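Local coordinates for protein Avidin/streptavidin (Shewanella denitrificans, PDB 3SZH) that binds biotin with high affinity, as a thermostable avidin-family beta-barrel protein from a bacterium of a psychrophilic environment, at residues Gly42-Asn47 against Ser70-Asn75; Ser48-Asn53 against Thr65-Ser70. All coordinates share one frame; numbering follows the deposited sequence.

How the contacts relate
Running from the N terminus, the chain leaves strand 31-37 and enters the loop that holds 42-47, continues directly through 48-53 into strand 50-57, turns back along strand 60-66 and, by way of 65-70, reaches the start of strand 73-85 in 70-75. Contact 2 joins the two arms of the hairpin formed by strands 50-57 and 60-66, and it is nested inside the longer loop that the disulfide of contact 1 closes. Their centres lie about 9 Å apart, with Ser-70 common to both. The contacts meet through Tyr-50 and Glu-72, and Cys-74 N probably bonds to Trp-67 O, so the loop and three successive barrel strands are tied together.

Contact 1: residues Gly42-Asn47 against Ser70-Asn75; sequences GFACQN and SVESCN
Cys-45 and Cys-74 form a disulfide that ties the loop between strands 31-37 and 50-57 of the avidin-type beta-barrel to the start of strand 73-85. The two SG atoms are 2.1 Å apart with a chi3 of 118°, and Cys-45 SG also packs against the carbonyl carbon of Ser-73. Beside this covalent link runs the side chain of Glu-72, whose CB points toward the loop. With CG turned away from the backbone N (chi1 -161°) and the chain extended beyond it, the carboxylate is carried across to the loop backbone. Glu-72 CG lies 4.0 Å from Cys-45 SG, and Glu-72 CD comes within 3.2 Å of Cys-45 N. Glu-72 OE2 accepts a nearly straight hydrogen bond from Cys-45 N (2.8 Å, 168° at the hydrogen), the donor standing well above the carboxylate plane; the same oxygen touches Ala-44 CB at 3.3 Å. Ala-44 CB in turn rests on Cys-74 SG. An alanine in place of Glu-72 would remove the carboxylate and would probably leave Cys-45 N without this acceptor, with the loop beside the disulfide freer to shift. The second oxygen, Glu-72 OE1, accepts from a water 2.9 Å away, which also donates to Gln-46 O at 2.7 Å.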
loop_
_atom_site.group_PDB
_atom_site.type_symbol
_atom_site.label_atom_id
_atom_site.label_comp_id
_atom_site.label_asym_id
_atom_site.label_seq_id
_atom_site.Cartn_x
_atom_site.Cartn_y
_atom_site.Cartn_z
ATOM N N GLY B 42 -20.891 -12.660 -0.897
ATOM C CA GLY B 42 -21.200 -12.538 0.526
ATOM C C GLY B 42 -20.655 -11.301 1.214
ATOM O O GLY B 42 -21.086 -10.954 2.318
ATOM N N PHE B 43 -19.704 -10.631 0.577
ATOM C CA PHE B 43 -19.060 -9.477 1.177
ATOM C C PHE B 43 -19.763 -8.179 0.802
ATOM O O PHE B 43 -20.521 -8.115 -0.172
ATOM C CB PHE B 43 -17.569 -9.442 0.814
ATOM C CG PHE B 43 -16.770 -10.503 1.503
ATOM C CD1 PHE B 43 -16.703 -11.787 0.978
ATOM C CD2 PHE B 43 -16.122 -10.237 2.700
ATOM C CE1 PHE B 43 -15.986 -12.790 1.626
ATOM C CE2 PHE B 43 -15.395 -11.236 3.353
ATOM C CZ PHE B 43 -15.327 -12.512 2.812
ATOM N N ALA B 44 -19.538 -7.162 1.622
ATOM C CA ALA B 44 -20.063 -5.839 1.354
ATOM C C ALA B 44 -19.100 -5.072 0.440
ATOM O O ALA B 44 -18.083 -5.612 -0.024
ATOM C CB ALA B 44 -20.331 -5.092 2.664
ATOM N N CYS B 45 -19.436 -3.808 0.182
ATOM C CA CYS B 45 -18.652 -2.962 -0.732
ATOM C C CYS B 45 -18.396 -3.651 -2.084
ATOM O O CYS B 45 -17.286 -3.591 -2.626
ATOM C CB CYS B 45 -17.329 -2.516 -0.098
ATOM S SG CYS B 45 -17.551 -1.402 1.291
ATOM N N GLN B 46 -19.450 -4.256 -2.641
ATOM C CA GLN B 46 -19.349 -4.868 -3.977
ATOM C C GLN B 46 -19.906 -3.955 -5.066
ATOM O O GLN B 46 -20.768 -3.109 -4.806
ATOM C CB GLN B 46 -20.116 -6.180 -4.043
ATOM C CG GLN B 46 -19.485 -7.319 -3.320
ATOM C CD GLN B 46 -20.204 -8.627 -3.615
ATOM O OE1 GLN B 46 -20.794 -9.250 -2.730
ATOM N NE2 GLN B 46 -20.204 -9.013 -4.864
ATOM N N ASN B 47 -19.441 -4.172 -6.295
ATOM C CA ASN B 47 -20.048 -3.623 -7.516
ATOM C C ASN B 47 -20.007 -2.120 -7.674
ATOM O O ASN B 47 -20.761 -1.581 -8.478
ATOM C CB ASN B 47 -21.520 -4.027 -7.622
ATOM C CG ASN B 47 -21.703 -5.500 -7.524
ATOM O OD1 ASN B 47 -20.992 -6.254 -8.157
ATOM N ND2 ASN B 47 -22.648 -5.932 -6.698
ATOM N N SER B 70 -18.906 6.829 -2.666
ATOM C CA SER B 70 -20.168 7.554 -2.601
ATOM C C SER B 70 -21.355 6.660 -2.302
ATOM O O SER B 70 -22.453 7.171 -2.057
ATOM C CB SER B 70 -20.430 8.305 -3.904
ATOM O OG SER B 70 -20.343 7.409 -4.988
ATOM N N VAL B 71 -21.166 5.338 -2.327
ATOM C CA VAL B 71 -22.301 4.493 -1.982
ATOM C C VAL B 71 -22.183 3.664 -0.727
ATOM O O VAL B 71 -23.218 3.404 -0.100
ATOM C CB VAL B 71 -22.852 3.649 -3.163
ATOM C CG1 VAL B 71 -23.316 4.538 -4.312
ATOM C CG2 VAL B 71 -21.825 2.657 -3.631
ATOM N N GLU B 72 -20.967 3.291 -0.308
ATOM C CA GLU B 72 -20.829 2.332 0.789
ATOM C C GLU B 72 -19.469 2.416 1.478
ATOM O O GLU B 72 -18.452 2.670 0.815
ATOM C CB GLU B 72 -20.962 0.910 0.184
ATOM C CG GLU B 72 -21.300 -0.112 1.200
ATOM C CD GLU B 72 -21.620 -1.433 0.563
ATOM O OE1 GLU B 72 -21.907 -1.517 -0.680
ATOM O OE2 GLU B 72 -21.566 -2.383 1.321
ATOM N N SER B 73 -19.458 2.166 2.794
ATOM C CA SER B 73 -18.233 2.079 3.597
ATOM C C SER B 73 -18.083 0.689 4.179
ATOM O O SER B 73 -19.053 0.121 4.707
ATOM C CB SER B 73 -18.309 3.046 4.769
ATOM O OG SER B 73 -17.196 2.845 5.615
ATOM N N CYS B 74 -16.852 0.183 4.154
ATOM C CA CYS B 74 -16.486 -1.005 4.920
ATOM C C CYS B 74 -15.409 -0.724 5.973
ATOM O O CYS B 74 -14.790 -1.644 6.497
ATOM C CB CYS B 74 -16.135 -2.177 3.986
ATOM S SG CYS B 74 -17.594 -2.676 2.949
ATOM N N ASN B 75 -15.209 0.560 6.292
ATOM C CA ASN B 75 -14.477 0.944 7.509
ATOM C C ASN B 75 -13.039 0.428 7.600
ATOM O O ASN B 75 -12.546 0.148 8.690
ATOM C CB ASN B 75 -15.266 0.533 8.769
ATOM C CG ASN B 75 -14.917 1.375 9.951
ATOM O OD1 ASN B 75 -14.709 2.578 9.814
ATOM N ND2 ASN B 75 -14.878 0.761 11.134
HETATM O O HOH W 1 -21.192 -0.849 -3.358
#

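Contact 2: residues Ser48-Asn53 against Thr65-Ser70; sequences SPYPVN and TKWLNS
Tyr-50 lies between Trp-67 and Asn-69, which cover opposite faces of its ring. On one face the indole comes edge-on in a T-shaped stack, with centroids 5.0 Å apart and planes at 62°, and Trp-67 CE3 sits over the centre of the phenol ring. The other face carries the Asn-69 amide, stacked almost parallel to the ring at 10°, with ND2 offset toward the rim. Tyr-50 OH is hydrogen-bonded to Glu-72 O.

Hydrogen bonds hold that amide flat. Asn-69 ND2 donates to Ser-48 OG at 2.9 Å and to Pro-49 O at 3.0 Å, both acceptors close to the amide plane, although the bond to Pro-49 O comes from above the carbonyl plane. The Asn-69 side chain reaches them with CG between its backbone N and carbonyl carbon (chi1 69°), while OD1 accepts from the backbone N of Val-71 and of Glu-72.

The contact lies at the open end of the hairpin of antiparallel strands 50-57 and 60-66 of the avidin barrel, where the chain turns a corner at Trp-67, the centre of an inverse gamma turn. Farther along the hairpin, Thr-65 OG1 donates to Pro-51 O at 2.7 Å and touches Tyr-50 CB.

Water bridges the same strands: one molecule donates to Pro-51 O and Lys-66 O, 2.8 Å from each. Val-52 CG2 makes only a loose contact with Thr-65 CB, at 4.2 Å.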
loop_
_atom_site.group_PDB
_atom_site.type_symbol
_atom_site.label_atom_id
_atom_site.label_comp_id
_atom_site.label_asym_id
_atom_site.label_seq_id
_atom_site.Cartn_x
_atom_site.Cartn_y
_atom_site.Cartn_z
ATOM N N SER B 48 -19.210 -1.426 -6.879
ATOM C CA SER B 48 -19.049 0.014 -7.055
ATOM C C SER B 48 -17.548 0.303 -7.050
ATOM O O SER B 48 -16.766 -0.441 -6.454
ATOM C CB SER B 48 -19.807 0.804 -5.986
ATOM O OG SER B 48 -19.275 0.552 -4.697
ATOM N N PRO B 49 -17.117 1.369 -7.734
ATOM C CA PRO B 49 -15.679 1.595 -7.832
ATOM C C PRO B 49 -15.092 2.261 -6.607
ATOM O O PRO B 49 -15.659 3.235 -6.068
ATOM C CB PRO B 49 -15.546 2.504 -9.051
ATOM C CG PRO B 49 -16.865 3.249 -9.117
ATOM C CD PRO B 49 -17.901 2.329 -8.548
ATOM N N TYR B 50 -13.941 1.721 -6.181
ATOM C CA TYR B 50 -13.165 2.294 -5.068
ATOM C C TYR B 50 -11.835 2.789 -5.597
ATOM O O TYR B 50 -11.139 2.060 -6.299
ATOM C CB TYR B 50 -12.962 1.282 -3.917
ATOM C CG TYR B 50 -14.250 1.031 -3.183
ATOM C CD1 TYR B 50 -15.186 0.094 -3.615
ATOM C CD2 TYR B 50 -14.568 1.790 -2.061
ATOM C CE1 TYR B 50 -16.402 -0.073 -2.947
ATOM C CE2 TYR B 50 -15.782 1.634 -1.405
ATOM C CZ TYR B 50 -16.700 0.715 -1.845
ATOM O OH TYR B 50 -17.917 0.543 -1.237
ATOM N N PRO B 51 -11.479 4.053 -5.342
ATOM C CA PRO B 51 -10.182 4.554 -5.809
ATOM C C PRO B 51 -8.969 3.788 -5.268
ATOM O O PRO B 51 -8.964 3.364 -4.107
ATOM C CB PRO B 51 -10.169 6.015 -5.344
ATOM C CG PRO B 51 -11.624 6.385 -5.301
ATOM C CD PRO B 51 -12.297 5.144 -4.770
ATOM N N VAL B 52 -7.947 3.686 -6.108
ATOM C CA VAL B 52 -6.714 2.985 -5.805
ATOM C C VAL B 52 -5.524 3.897 -6.060
ATOM O O VAL B 52 -5.507 4.652 -7.051
ATOM C CB VAL B 52 -6.591 1.746 -6.735
ATOM C CG1 VAL B 52 -5.258 1.018 -6.547
ATOM C CG2 VAL B 52 -7.767 0.789 -6.532
ATOM N N ASN B 53 -4.529 3.809 -5.189
ATOM C CA ASN B 53 -3.225 4.384 -5.486
ATOM C C ASN B 53 -2.148 3.314 -5.261
ATOM O O ASN B 53 -2.454 2.208 -4.833
ATOM C CB ASN B 53 -2.965 5.693 -4.696
ATOM C CG ASN B 53 -3.046 5.511 -3.205
ATOM O OD1 ASN B 53 -2.828 4.412 -2.678
ATOM N ND2 ASN B 53 -3.342 6.599 -2.485
ATOM N N THR B 65 -6.467 0.427 -1.505
ATOM C CA THR B 65 -7.775 1.050 -1.613
ATOM C C THR B 65 -8.356 1.269 -0.232
ATOM O O THR B 65 -8.273 0.393 0.645
ATOM C CB THR B 65 -8.732 0.237 -2.511
ATOM O OG1 THR B 65 -9.841 1.063 -2.886
ATOM C CG2 THR B 65 -9.260 -1.010 -1.847
ATOM N N LYS B 66 -8.952 2.445 -0.045
ATOM C CA LYS B 66 -9.764 2.748 1.122
ATOM C C LYS B 66 -11.209 2.383 0.814
ATOM O O LYS B 66 -11.768 2.821 -0.194
ATOM C CB LYS B 66 -9.620 4.236 1.471
ATOM C CG LYS B 66 -10.587 4.735 2.540
ATOM C CD LYS B 66 -10.288 6.192 2.929
ATOM C CE LYS B 66 -11.380 6.742 3.808
ATOM N NZ LYS B 66 -11.005 8.083 4.358
ATOM N N TRP B 67 -11.834 1.590 1.682
ATOM C CA TRP B 67 -13.194 1.122 1.424
ATOM C C TRP B 67 -14.236 2.148 1.830
ATOM O O TRP B 67 -15.061 1.925 2.734
ATOM C CB TRP B 67 -13.446 -0.229 2.102
ATOM C CG TRP B 67 -12.550 -1.318 1.593
ATOM C CD1 TRP B 67 -11.456 -1.863 2.231
ATOM C CD2 TRP B 67 -12.634 -1.960 0.326
ATOM N NE1 TRP B 67 -10.867 -2.823 1.427
ATOM C CE2 TRP B 67 -11.583 -2.912 0.263
ATOM C CE3 TRP B 67 -13.523 -1.852 -0.750
ATOM C CZ2 TRP B 67 -11.390 -3.738 -0.846
ATOM C CZ3 TRP B 67 -13.320 -2.658 -1.849
ATOM C CH2 TRP B 67 -12.270 -3.589 -1.889
ATOM N N LEU B 68 -14.207 3.288 1.155
ATOM C CA LEU B 68 -15.218 4.318 1.317
ATOM C C LEU B 68 -15.388 4.950 -0.050
ATOM O O LEU B 68 -14.421 5.358 -0.678
ATOM C CB LEU B 68 -14.781 5.365 2.352
ATOM C CG LEU B 68 -15.769 6.496 2.662
ATOM C CD1 LEU B 68 -17.042 5.913 3.174
ATOM C CD2 LEU B 68 -15.162 7.498 3.643
ATOM N N ASN B 69 -16.627 5.017 -0.512
ATOM C CA ASN B 69 -16.937 5.729 -1.746
ATOM C C ASN B 69 -18.320 6.380 -1.565
ATOM O O ASN B 69 -18.843 6.465 -0.436
ATOM C CB ASN B 69 -16.803 4.816 -2.988
ATOM C CG ASN B 69 -17.856 3.758 -3.046
ATOM O OD1 ASN B 69 -18.752 3.724 -2.207
ATOM N ND2 ASN B 69 -17.766 2.883 -4.031
ATOM N N SER B 70 -18.906 6.829 -2.666
ATOM C CA SER B 70 -20.168 7.554 -2.601
ATOM C C SER B 70 -21.355 6.660 -2.302
ATOM O O SER B 70 -22.453 7.171 -2.057
ATOM C CB SER B 70 -20.430 8.305 -3.904
ATOM O OG SER B 70 -20.343 7.409 -4.988
HETATM O O HOH W 2 -10.319 4.422 -1.920
#